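Local coordinates for protein transcriptional regulator (Rhodococcus jostii, PDB 5CYV) that probably binds DNA as a MarR-family transcriptional regulator of p-hydroxycinnamate metabolism and takes up p-coumaroyl-CoA as its ligand, at residues 33-38 with 103-108; 40-45 with 70-75; 84-87 with 93-96. All coordinates share one frame; numbering follows the deposited sequence. Where two conformers were deposited one is given.

All three contacts lie within one MarR-type winged helix-turn-helix chain. Contacts 1 and 2 are neighbours, centres about 10 Å apart, and share helix 37-47: its N-terminal lead-in meets helix 100-121 in contact 1, its middle meets helix 70-78 in contact 2, and both touch p-coumaroyl-CoA. Contact 3, the beta hairpin of strands 82-87 and 94-98, is centred about 14 Å from contact 2 and 21 Å from contact 1. Along the chain, contact 1 closes a loop that holds contact 2 and then contact 3. Arg84 of the hairpin is salt-bridged to Asp74 of helix 70-78, so helix and wing are directly joined, while the ligand lies against helix 37-47, which contacts 1 and 2 share.

Contact 1 (33-38 with 103-108); sequences TGLRVR and RRLRDD. With WCA (p-coumaroyl-CoA), chain J.
In this MarR fold the turn leading into helix 37-47 packs against helix 100-121, and Thr33 and Leu35 meet Leu105 there in a small buried apolar contact. Leu35 and Leu105 reach toward each other tip to tip, with Leu35 CD1 4.0 Å from Leu105 CD2. The other methyl of Leu105, CD1, lies against Thr33 CB. Asp108 lies one turn beyond Leu105, and its OD2 is 3.4 Å from Thr33 CG2; the salt-bridge partner of that oxygen is Arg112.

No hydrogen bond joins the two segments. The turn is held from within: with chi1 at 75°, Thr33 OG1 sits between its own N and carbonyl carbon and accepts a hydrogen bond from Leu35 N at 3.0 Å, which makes an ST turn. The same hydroxyl is also hydrogen-bonded to Leu30 O.

Where the turn becomes helix, Arg38 extends to p-coumaroyl-CoA, gripping two amide oxygens of the ligand's pantetheine arm with the edge of the guanidinium. Arg38 NE gives a nearly straight bond (171°) to OAE, and Arg38 NH1 reaches OAF at 2.8 Å in a more bent one.

Contact 2 (40-45 with 70-75); sequences YSVLVL and VGLVDE. With WCA (p-coumaroyl-CoA), chain J.
Val42 of helix 37-47 meets helix 70-78 with both of its methyls. Its CB points toward the other helix, and from there the branches part. CG2, beside the backbone N, lies 3.7 Å from Leu72 CD1 and 4.0 Å from Leu72 CB, so it touches the leucine at its root and at one tip. CG1 is anti to the backbone N (chi1 177°), and this turns it to the other neighbour, where it stands 4.0 Å from Val73 CG2. The valine thus straddles two consecutive residues, slanting across Leu72 and meeting Val73 at about a right angle. The interface is wholly apolar, with no hydrogen bond between the segments. The backbones come nearest at the same place, Val42 CA to Leu72 CA being 7.2 Å. In the MarR winged helix-turn-helix, helix 70-78 holds the place of the recognition helix, so Val42 packs helix 37-47 against what is probably the DNA-reading helix.

Other residues of helix 37-47 serve the p-coumaroyl-CoA pocket. Ser41 OG, hydrogen-bonded to Val37 O one turn back, lies 3.4 Å from CAV of the coumaroyl ring. Tyr40 brings the edge of its ring to the ligand, CE2 standing 3.9 Å from CAT, while Val44 CG2 sits over one face of the tyrosine, 3.5 Å above its plane and offset toward the rim.

Around the contact, Val42 also touches Val58 and Met62 of helix 55-62 and Leu76 further along helix 70-78. Tyr40 packs on helix 100-121, and Leu7 of the second subunit reaches Ser41, Val44 and Leu45. Val73 goes on to pack against Val82 and the side chain of Arg84 in strand 82-87, where the beta hairpin begins.

Contact 3 (84-87 with 93-96); sequences RTLD and NKLI
Asp87 and Asn93 both carry CG anti to the backbone N (chi1 -174° and -173°), and these torsions bring carboxylate and amide together between the two arms of the hairpin. Asn93 ND2 donates to Asp87 OD2 at 3.0 Å. The oxygen accepts through its anti lone pair, turned away from OD1, and lies almost in the plane of the asparagine amide, although carboxylate and amide planes are inclined 55° to each other. The second carboxylate oxygen, Asp87 OD1, takes the backbone N of Ser89 in the connecting loop, so partners on both oxygens hold the group's rotation.

The backbone ladder runs alongside. Thr85 and Leu95 form an antiparallel hydrogen-bonded pair: Thr85 N to Leu95 O is 2.9 Å, and the return bond from Leu95 N to Thr85 O is 3.0 Å, its donor standing well above the carbonyl plane. Asp87 N then donates to Asn93 O at 2.9 Å. Arg84 with Ile96 and Leu86 with Lys94 are the flanking non-hydrogen-bonded pairs.

Side chains pack on both faces. On the face of Thr85 and Leu95, the leucine leans along the strand until its CD1 is 3.7 Å from Asp87 CB, while Thr85 CG2 lies near Leu95 CB. On the other face Leu86 and Lys94 lie side by side and point the same way, Leu86 CD2 being 3.8 Å from Lys94 CG. Arg84, also on that face, is salt-bridged to Asp74 and Glu77 of helix 70-78, and Ile96 packs on Val73.

Two antiparallel strands joined by a loop and set beside helix 70-78 make the beta wing of the winged helix-turn-helix fold found in MarR-family regulators.

Contact 1 (33-38 with 103-108)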
loop_
_atom_site.group_PDB
_atom_site.type_symbol
_atom_site.label_atom_id
_atom_site.label_comp_id
_atom_site.label_asym_id
_atom_site.label_seq_id
_atom_site.Cartn_x
_atom_site.Cartn_y
_atom_site.Cartn_z
ATOM N N THR B 33 -6.867 -9.886 17.869
ATOM C CA THR B 33 -5.630 -10.623 18.049
ATOM C C THR B 33 -4.550 -9.826 18.733
ATOM O O THR B 33 -3.527 -10.376 19.089
ATOM C CB THR B 33 -5.071 -11.081 16.690
ATOM O OG1 THR B 33 -4.487 -9.959 16.006
ATOM C CG2 THR B 33 -6.153 -11.732 15.806
ATOM N N GLY B 34 -4.762 -8.525 18.802
ATOM C CA GLY B 34 -3.731 -7.632 19.321
ATOM C C GLY B 34 -2.573 -7.373 18.381
ATOM O O GLY B 34 -1.635 -6.691 18.796
ATOM N N LEU B 35 -2.607 -7.912 17.180
ATOM C CA LEU B 35 -1.542 -7.735 16.200
ATOM C C LEU B 35 -1.918 -6.543 15.313
ATOM O O LEU B 35 -3.080 -6.125 15.285
ATOM C CB LEU B 35 -1.387 -8.956 15.294
ATOM C CG LEU B 35 -1.076 -10.244 16.101
ATOM C CD1 LEU B 35 -1.245 -11.387 15.146
ATOM C CD2 LEU B 35 0.325 -10.175 16.627
ATOM N N ARG B 36 -0.960 -6.086 14.527
ATOM C CA ARG B 36 -1.131 -5.083 13.493
ATOM C C ARG B 36 -0.442 -5.607 12.219
ATOM O O ARG B 36 0.098 -6.648 12.243
ATOM C CB ARG B 36 -0.659 -3.699 13.893
ATOM C CG ARG B 36 -1.650 -2.968 14.767
ATOM C CD ARG B 36 -1.091 -1.713 15.373
ATOM N NE ARG B 36 -0.559 -0.782 14.420
ATOM C CZ ARG B 36 -1.273 -0.015 13.642
ATOM N NH1 ARG B 36 -2.573 -0.039 13.692
ATOM N NH2 ARG B 36 -0.659 0.808 12.833
ATOM N N VAL B 37 -0.505 -4.860 11.137
ATOM C CA VAL B 37 -0.058 -5.476 9.892
ATOM C C VAL B 37 1.418 -5.969 9.977
ATOM O O VAL B 37 1.690 -7.091 9.532
ATOM C CB VAL B 37 -0.191 -4.558 8.655
ATOM C CG1 VAL B 37 -1.668 -4.191 8.275
ATOM C CG2 VAL B 37 0.653 -3.371 8.765
ATOM N N ARG B 38 2.318 -5.189 10.582
ATOM C CA ARG B 38 3.724 -5.679 10.597
ATOM C C ARG B 38 3.972 -6.842 11.564
ATOM O O ARG B 38 4.654 -7.799 11.170
ATOM C CB ARG B 38 4.695 -4.537 10.938
ATOM C CG ARG B 38 4.769 -3.468 9.837
ATOM C CD ARG B 38 5.918 -2.526 10.146
ATOM N NE ARG B 38 6.010 -1.471 9.102
ATOM C CZ ARG B 38 7.024 -0.646 8.963
ATOM N NH1 ARG B 38 6.984 0.312 8.011
ATOM N NH2 ARG B 38 8.131 -0.738 9.768
ATOM N N ARG B 103 1.419 -20.249 16.784
ATOM C CA ARG B 103 0.780 -20.923 15.642
ATOM C C ARG B 103 -0.725 -20.851 15.796
ATOM O O ARG B 103 -1.462 -20.659 14.792
ATOM C CB ARG B 103 1.247 -22.371 15.491
ATOM C CG ARG B 103 2.707 -22.474 15.113
ATOM C CD ARG B 103 3.161 -23.938 14.874
ATOM N NE ARG B 103 4.611 -23.907 14.543
ATOM C CZ ARG B 103 5.089 -23.595 13.330
ATOM N NH1 ARG B 103 4.254 -23.358 12.303
ATOM N NH2 ARG B 103 6.401 -23.564 13.142
ATOM N N ARG B 104 -1.212 -20.998 17.026
ATOM C CA ARG B 104 -2.666 -20.952 17.223
ATOM C C ARG B 104 -3.203 -19.538 16.897
ATOM O O ARG B 104 -4.248 -19.381 16.235
ATOM C CB ARG B 104 -3.016 -21.371 18.657
ATOM C CG ARG B 104 -4.437 -21.048 19.081
ATOM C CD ARG B 104 -4.557 -20.605 20.558
ATOM N NE ARG B 104 -4.651 -19.145 20.663
ATOM C CZ ARG B 104 -5.682 -18.399 20.249
ATOM N NH1 ARG B 104 -6.762 -18.950 19.693
ATOM N NH2 ARG B 104 -5.628 -17.080 20.401
ATOM N N LEU B 105 -2.481 -18.498 17.309
ATOM C CA LEU B 105 -2.909 -17.130 17.027
ATOM C C LEU B 105 -2.787 -16.838 15.551
ATOM O O LEU B 105 -3.630 -16.145 14.969
ATOM C CB LEU B 105 -2.074 -16.137 17.850
ATOM C CG LEU B 105 -2.567 -14.704 17.701
ATOM C CD1 LEU B 105 -3.958 -14.548 18.294
ATOM C CD2 LEU B 105 -1.558 -13.702 18.339
ATOM N N ARG B 106 -1.758 -17.401 14.933
ATOM C CA ARG B 106 -1.568 -17.146 13.516
ATOM C C ARG B 106 -2.712 -17.766 12.724
ATOM O O ARG B 106 -3.189 -17.178 11.752
ATOM C CB ARG B 106 -0.229 -17.713 13.042
ATOM C CG ARG B 106 -0.136 -17.906 11.538
ATOM C CD ARG B 106 0.380 -19.293 11.190
ATOM N NE ARG B 106 0.366 -19.537 9.751
ATOM C CZ ARG B 106 -0.689 -19.991 9.080
ATOM N NH1 ARG B 106 -1.821 -20.252 9.719
ATOM N NH2 ARG B 106 -0.611 -20.184 7.771
ATOM N N ASP B 107 -3.249 -18.899 13.168
ATOM C CA ASP B 107 -4.374 -19.504 12.466
ATOM C C ASP B 107 -5.625 -18.611 12.621
ATOM O O ASP B 107 -6.377 -18.436 11.661
ATOM C CB ASP B 107 -4.656 -20.895 13.013
ATOM C CG ASP B 107 -3.671 -21.899 12.499
ATOM O OD1 ASP B 107 -2.920 -21.579 11.551
ATOM O OD2 ASP B 107 -3.660 -23.004 13.032
ATOM N N ASP B 108 -5.854 -18.115 13.824
ATOM C CA ASP B 108 -6.990 -17.215 14.096
ATOM C C ASP B 108 -6.857 -15.930 13.277
ATOM O O ASP B 108 -7.788 -15.477 12.605
ATOM C CB ASP B 108 -7.032 -16.926 15.579
ATOM C CG ASP B 108 -8.107 -15.948 15.932
ATOM O OD1 ASP B 108 -9.282 -16.397 16.143
ATOM O OD2 ASP B 108 -7.774 -14.736 16.008
HETATM C C4 WCA J . 13.125 12.708 1.582
HETATM C C5 WCA J . 12.355 13.737 2.114
HETATM C C6 WCA J . 12.926 15.063 2.145
HETATM C C8 WCA J . 11.158 11.888 2.242
HETATM N N1 WCA J . 14.175 15.240 1.656
HETATM N N3 WCA J . 14.379 12.981 1.113
HETATM C CAV WCA J . 0.326 -7.702 5.360
HETATM C CAT WCA J . -0.583 -8.711 5.450
HETATM C CBS WCA J . -1.762 -8.571 4.703
HETATM O OAJ WCA J . -2.734 -9.604 4.774
HETATM C CAU WCA J . -1.990 -7.503 3.901
HETATM C CAW WCA J . -1.058 -6.467 3.789
HETATM C CBT WCA J . 0.100 -6.608 4.514
HETATM C CAR WCA J . 1.067 -5.507 4.336
HETATM C CAQ WCA J . 2.413 -5.662 4.876
HETATM C CBP WCA J . 3.341 -4.557 4.421
HETATM O OAD WCA J . 3.211 -3.772 3.546
HETATM S SBO WCA J . 4.788 -4.574 5.391
HETATM C CBA WCA J . 5.729 -3.274 4.528
HETATM C CAY WCA J . 5.648 -1.915 5.340
HETATM N NBH WCA J . 4.472 -1.185 5.016
HETATM C CBQ WCA J . 3.592 -0.776 6.119
HETATM O OAE WCA J . 3.870 -0.939 7.314
HETATM C CBB WCA J . 2.350 -0.026 5.753
HETATM C CAZ WCA J . 2.467 1.493 6.072
HETATM N NBI WCA J . 3.427 2.236 5.231
HETATM C CBR WCA J . 4.749 2.486 5.576
HETATM O OAF WCA J . 5.180 1.960 6.607
HETATM C CBX WCA J . 5.620 3.383 4.708
HETATM O OAK WCA J . 4.734 4.159 3.851
HETATM C CCD WCA J . 6.613 2.575 3.862
HETATM C CAA WCA J . 5.809 1.825 2.760
HETATM C CAB WCA J . 7.475 1.616 4.712
HETATM C CBD WCA J . 7.558 3.582 3.126
HETATM O OBK WCA J . 8.093 4.352 4.235
HETATM P PCG WCA J . 9.391 5.277 3.999
HETATM O OAP WCA J . 10.438 4.418 3.364
HETATM O OAI WCA J . 9.669 5.918 5.382
HETATM O OBN WCA J . 8.994 6.304 2.895
HETATM P PCF WCA J . 8.478 7.777 2.879
HETATM O OAO WCA J . 8.463 8.175 4.357
HETATM O OAH WCA J . 7.287 7.944 1.945
HETATM O "O5'" WCA J . 9.684 8.587 2.165
HETATM C "C5'" WCA J . 10.109 8.253 0.845
HETATM C "C4'" WCA J . 11.568 8.340 0.502
HETATM O "O4'" WCA J . 11.929 9.914 0.272
HETATM C "C3'" WCA J . 12.404 7.920 1.482
HETATM O "O3'" WCA J . 13.729 7.587 0.924
HETATM P PCE WCA J . 14.264 6.105 0.909
HETATM O OAM WCA J . 13.248 5.233 0.244
HETATM O OAN WCA J . 14.505 5.630 2.313
HETATM O OAG WCA J . 15.554 6.072 0.134
HETATM C "C2'" WCA J . 12.593 9.174 2.365
HETATM O "O2'" WCA J . 13.663 9.091 3.198
HETATM C "C1'" WCA J . 12.726 10.274 1.248
HETATM N N9 WCA J . 12.333 11.579 1.692
HETATM N N7 WCA J . 11.144 13.195 2.515
HETATM C C2 WCA J . 14.871 14.239 1.159
HETATM N N6 WCA J . 12.165 16.147 2.682
#

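Contact 2 (40-45 with 70-75)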
loop_
_atom_site.group_PDB
_atom_site.type_symbol
_atom_site.label_atom_id
_atom_site.label_comp_id
_atom_site.label_asym_id
_atom_site.label_seq_id
_atom_site.Cartn_x
_atom_site.Cartn_y
_atom_site.Cartn_z
ATOM N N TYR B 40 1.758 -9.022 12.575
ATOM C CA TYR B 40 1.161 -10.153 11.905
ATOM C C TYR B 40 2.016 -10.733 10.814
ATOM O O TYR B 40 2.169 -11.972 10.730
ATOM C CB TYR B 40 -0.228 -9.719 11.337
ATOM C CG TYR B 40 -0.872 -10.695 10.412
ATOM C CD1 TYR B 40 -1.490 -11.829 10.883
ATOM C CD2 TYR B 40 -0.867 -10.452 9.007
ATOM C CE1 TYR B 40 -2.088 -12.745 10.019
ATOM C CE2 TYR B 40 -1.492 -11.338 8.146
ATOM C CZ TYR B 40 -2.113 -12.482 8.661
ATOM O OH TYR B 40 -2.657 -13.404 7.810
ATOM N N SER B 41 2.597 -9.884 9.976
ATOM C CA SER B 41 3.429 -10.398 8.885
ATOM C C SER B 41 4.617 -11.206 9.429
ATOM O O SER B 41 4.928 -12.260 8.876
ATOM C CB SER B 41 3.976 -9.247 8.033
ATOM O OG SER B 41 2.891 -8.503 7.436
ATOM N N VAL B 42 5.270 -10.688 10.475
ATOM C CA VAL B 42 6.396 -11.447 11.044
ATOM C C VAL B 42 5.981 -12.801 11.590
ATOM O O VAL B 42 6.630 -13.822 11.296
ATOM C CB VAL B 42 7.084 -10.633 12.135
ATOM C CG1 VAL B 42 8.223 -11.441 12.807
ATOM C CG2 VAL B 42 7.646 -9.351 11.498
ATOM N N LEU B 43 4.841 -12.808 12.280
ATOM C CA LEU B 43 4.305 -14.059 12.848
ATOM C C LEU B 43 3.996 -15.063 11.720
ATOM O O LEU B 43 4.348 -16.267 11.804
ATOM C CB LEU B 43 3.089 -13.742 13.721
ATOM C CG LEU B 43 2.470 -15.017 14.312
ATOM C CD1 LEU B 43 3.480 -15.762 15.200
ATOM C CD2 LEU B 43 1.250 -14.634 15.159
ATOM N N VAL B 44 3.342 -14.593 10.645
ATOM C CA VAL B 44 3.002 -15.466 9.539
ATOM C C VAL B 44 4.276 -16.037 8.929
ATOM O O VAL B 44 4.392 -17.256 8.662
ATOM C CB VAL B 44 2.222 -14.698 8.518
ATOM C CG1 VAL B 44 2.168 -15.466 7.178
ATOM C CG2 VAL B 44 0.820 -14.472 9.074
ATOM N N LEU B 45 5.278 -15.174 8.754
ATOM C CA LEU B 45 6.503 -15.648 8.085
ATOM C C LEU B 45 7.269 -16.634 8.964
ATOM O O LEU B 45 7.857 -17.595 8.442
ATOM C CB LEU B 45 7.402 -14.453 7.682
ATOM C CG LEU B 45 6.787 -13.616 6.557
ATOM C CD1 LEU B 45 7.516 -12.279 6.450
ATOM C CD2 LEU B 45 6.832 -14.305 5.216
ATOM N N VAL B 70 13.552 -5.931 14.411
ATOM C CA VAL B 70 13.917 -6.344 15.763
ATOM C C VAL B 70 12.788 -6.078 16.765
ATOM O O VAL B 70 12.446 -6.966 17.558
ATOM C CB VAL B 70 15.174 -5.627 16.199
ATOM C CG1 VAL B 70 15.528 -5.987 17.642
ATOM C CG2 VAL B 70 16.313 -5.992 15.260
ATOM N N GLY B 71 12.199 -4.877 16.711
ATOM C CA GLY B 71 11.140 -4.539 17.653
ATOM C C GLY B 71 9.842 -5.292 17.478
ATOM O O GLY B 71 9.097 -5.513 18.424
ATOM N N LEU B 72 9.544 -5.697 16.234
ATOM C CA LEU B 72 8.402 -6.540 15.966
ATOM C C LEU B 72 8.587 -7.918 16.589
ATOM O O LEU B 72 7.659 -8.449 17.195
ATOM C CB LEU B 72 8.220 -6.730 14.463
ATOM C CG LEU B 72 8.070 -5.431 13.684
ATOM C CD1 LEU B 72 8.051 -5.706 12.245
ATOM C CD2 LEU B 72 6.723 -4.737 14.069
ATOM N N VAL B 73 9.796 -8.463 16.426
ATOM C CA VAL B 73 10.121 -9.734 17.091
ATOM C C VAL B 73 10.071 -9.558 18.598
ATOM O O VAL B 73 9.524 -10.453 19.293
ATOM C CB VAL B 73 11.473 -10.284 16.616
ATOM C CG1 VAL B 73 11.856 -11.549 17.414
ATOM C CG2 VAL B 73 11.402 -10.548 15.073
ATOM N N ASP B 74 10.556 -8.417 19.136
ATOM C CA ASP B 74 10.484 -8.218 20.584
ATOM C C ASP B 74 9.028 -8.260 21.050
ATOM O O ASP B 74 8.718 -8.793 22.115
ATOM C CB ASP B 74 11.101 -6.865 20.989
ATOM C CG ASP B 74 12.625 -6.793 20.827
ATOM O OD1 ASP B 74 13.313 -7.826 20.688
ATOM O OD2 ASP B 74 13.133 -5.623 20.887
ATOM N N GLU B 75 8.146 -7.601 20.293
ATOM C CA GLU B 75 6.732 -7.570 20.644
ATOM C C GLU B 75 6.148 -8.983 20.660
ATOM O O GLU B 75 5.442 -9.364 21.604
ATOM C CB GLU B 75 5.974 -6.658 19.667
ATOM C CG GLU B 75 4.496 -6.681 19.866
ATOM C CD GLU B 75 3.724 -5.729 18.959
ATOM O OE1 GLU B 75 2.487 -5.835 18.974
ATOM O OE2 GLU B 75 4.321 -4.928 18.203
HETATM C C4 WCA J . 13.125 12.708 1.582
HETATM C C5 WCA J . 12.355 13.737 2.114
HETATM C C6 WCA J . 12.926 15.063 2.145
HETATM C C8 WCA J . 11.158 11.888 2.242
HETATM N N1 WCA J . 14.175 15.240 1.656
HETATM N N3 WCA J . 14.379 12.981 1.113
HETATM C CAV WCA J . 0.326 -7.702 5.360
HETATM C CAT WCA J . -0.583 -8.711 5.450
HETATM C CBS WCA J . -1.762 -8.571 4.703
HETATM O OAJ WCA J . -2.734 -9.604 4.774
HETATM C CAU WCA J . -1.990 -7.503 3.901
HETATM C CAW WCA J . -1.058 -6.467 3.789
HETATM C CBT WCA J . 0.100 -6.608 4.514
HETATM C CAR WCA J . 1.067 -5.507 4.336
HETATM C CAQ WCA J . 2.413 -5.662 4.876
HETATM C CBP WCA J . 3.341 -4.557 4.421
HETATM O OAD WCA J . 3.211 -3.772 3.546
HETATM S SBO WCA J . 4.788 -4.574 5.391
HETATM C CBA WCA J . 5.729 -3.274 4.528
HETATM C CAY WCA J . 5.648 -1.915 5.340
HETATM N NBH WCA J . 4.472 -1.185 5.016
HETATM C CBQ WCA J . 3.592 -0.776 6.119
HETATM O OAE WCA J . 3.870 -0.939 7.314
HETATM C CBB WCA J . 2.350 -0.026 5.753
HETATM C CAZ WCA J . 2.467 1.493 6.072
HETATM N NBI WCA J . 3.427 2.236 5.231
HETATM C CBR WCA J . 4.749 2.486 5.576
HETATM O OAF WCA J . 5.180 1.960 6.607
HETATM C CBX WCA J . 5.620 3.383 4.708
HETATM O OAK WCA J . 4.734 4.159 3.851
HETATM C CCD WCA J . 6.613 2.575 3.862
HETATM C CAA WCA J . 5.809 1.825 2.760
HETATM C CAB WCA J . 7.475 1.616 4.712
HETATM C CBD WCA J . 7.558 3.582 3.126
HETATM O OBK WCA J . 8.093 4.352 4.235
HETATM P PCG WCA J . 9.391 5.277 3.999
HETATM O OAP WCA J . 10.438 4.418 3.364
HETATM O OAI WCA J . 9.669 5.918 5.382
HETATM O OBN WCA J . 8.994 6.304 2.895
HETATM P PCF WCA J . 8.478 7.777 2.879
HETATM O OAO WCA J . 8.463 8.175 4.357
HETATM O OAH WCA J . 7.287 7.944 1.945
HETATM O "O5'" WCA J . 9.684 8.587 2.165
HETATM C "C5'" WCA J . 10.109 8.253 0.845
HETATM C "C4'" WCA J . 11.568 8.340 0.502
HETATM O "O4'" WCA J . 11.929 9.914 0.272
HETATM C "C3'" WCA J . 12.404 7.920 1.482
HETATM O "O3'" WCA J . 13.729 7.587 0.924
HETATM P PCE WCA J . 14.264 6.105 0.909
HETATM O OAM WCA J . 13.248 5.233 0.244
HETATM O OAN WCA J . 14.505 5.630 2.313
HETATM O OAG WCA J . 15.554 6.072 0.134
HETATM C "C2'" WCA J . 12.593 9.174 2.365
HETATM O "O2'" WCA J . 13.663 9.091 3.198
HETATM C "C1'" WCA J . 12.726 10.274 1.248
HETATM N N9 WCA J . 12.333 11.579 1.692
HETATM N N7 WCA J . 11.144 13.195 2.515
HETATM C C2 WCA J . 14.871 14.239 1.159
HETATM N N6 WCA J . 12.165 16.147 2.682
#

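Contact 3 (84-87 with 93-96)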
loop_
_atom_site.group_PDB
_atom_site.type_symbol
_atom_site.label_atom_id
_atom_site.label_comp_id
_atom_site.label_asym_id
_atom_site.label_seq_id
_atom_site.Cartn_x
_atom_site.Cartn_y
_atom_site.Cartn_z
ATOM N N ARG B 84 13.347 -16.373 19.982
ATOM C CA ARG B 84 14.606 -16.307 19.254
ATOM C C ARG B 84 15.411 -17.546 19.579
ATOM O O ARG B 84 15.785 -17.775 20.765
ATOM C CB ARG B 84 15.374 -15.047 19.627
ATOM C CG ARG B 84 14.721 -13.756 19.161
ATOM C CD ARG B 84 15.650 -12.576 19.475
ATOM N NE ARG B 84 15.296 -11.365 18.714
ATOM C CZ ARG B 84 14.568 -10.366 19.196
ATOM N NH1 ARG B 84 14.081 -10.457 20.439
ATOM N NH2 ARG B 84 14.334 -9.272 18.469
ATOM N N THR B 85 15.688 -18.347 18.563
ATOM C CA THR B 85 16.407 -19.589 18.754
ATOM C C THR B 85 17.583 -19.680 17.807
ATOM O O THR B 85 17.900 -18.692 17.103
ATOM C CB THR B 85 15.436 -20.806 18.612
ATOM O OG1 THR B 85 16.076 -22.000 19.029
ATOM C CG2 THR B 85 14.857 -20.988 17.185
ATOM N N LEU B 86 18.264 -20.817 17.803
ATOM C CA LEU B 86 19.420 -20.981 16.916
ATOM C C LEU B 86 19.050 -22.132 16.045
ATOM O O LEU B 86 18.493 -23.106 16.533
ATOM C CB LEU B 86 20.739 -21.238 17.683
ATOM C CG LEU B 86 21.123 -20.136 18.661
ATOM C CD1 LEU B 86 22.346 -20.586 19.420
ATOM C CD2 LEU B 86 21.418 -18.789 17.970
ATOM N N ASP B 87 19.275 -21.978 14.740
ATOM C CA ASP B 87 19.076 -23.038 13.777
ATOM C C ASP B 87 19.815 -24.286 14.247
ATOM O O ASP B 87 21.024 -24.263 14.398
ATOM C CB ASP B 87 19.573 -22.573 12.408
ATOM C CG ASP B 87 19.273 -23.574 11.268
ATOM O OD1 ASP B 87 18.953 -24.763 11.541
ATOM O OD2 ASP B 87 19.407 -23.167 10.078
ATOM N N ASN B 93 23.182 -19.348 12.634
ATOM C CA ASN B 93 21.989 -18.851 11.954
ATOM C C ASN B 93 20.892 -18.642 12.998
ATOM O O ASN B 93 20.266 -19.592 13.453
ATOM C CB ASN B 93 21.542 -19.840 10.858
ATOM C CG ASN B 93 20.392 -19.305 9.989
ATOM O OD1 ASN B 93 20.290 -18.095 9.746
ATOM N ND2 ASN B 93 19.538 -20.198 9.525
ATOM N N LYS B 94 20.626 -17.396 13.351
ATOM C CA LYS B 94 19.609 -17.110 14.330
ATOM C C LYS B 94 18.245 -17.168 13.656
ATOM O O LYS B 94 18.087 -16.628 12.536
ATOM C CB LYS B 94 19.837 -15.748 14.954
ATOM C CG LYS B 94 21.173 -15.756 15.756
ATOM C CD LYS B 94 21.477 -14.415 16.326
ATOM C CE LYS B 94 22.837 -14.394 17.030
ATOM N NZ LYS B 94 23.127 -13.003 17.435
ATOM N N LEU B 95 17.303 -17.861 14.292
ATOM C CA LEU B 95 15.955 -17.980 13.739
ATOM C C LEU B 95 14.909 -17.420 14.667
ATOM O O LEU B 95 15.040 -17.440 15.906
ATOM C CB LEU B 95 15.632 -19.441 13.419
ATOM C CG LEU B 95 16.527 -20.114 12.388
ATOM C CD1 LEU B 95 16.071 -21.541 12.277
ATOM C CD2 LEU B 95 16.484 -19.441 10.975
ATOM N N ILE B 96 13.855 -16.888 14.068
ATOM C CA ILE B 96 12.650 -16.480 14.774
ATOM C C ILE B 96 11.647 -17.614 14.626
ATOM O O ILE B 96 11.211 -17.915 13.513
ATOM C CB ILE B 96 12.083 -15.176 14.147
ATOM C CG1 ILE B 96 13.124 -14.048 14.188
ATOM C CG2 ILE B 96 10.775 -14.771 14.861
ATOM C CD1 ILE B 96 12.988 -13.120 12.982
#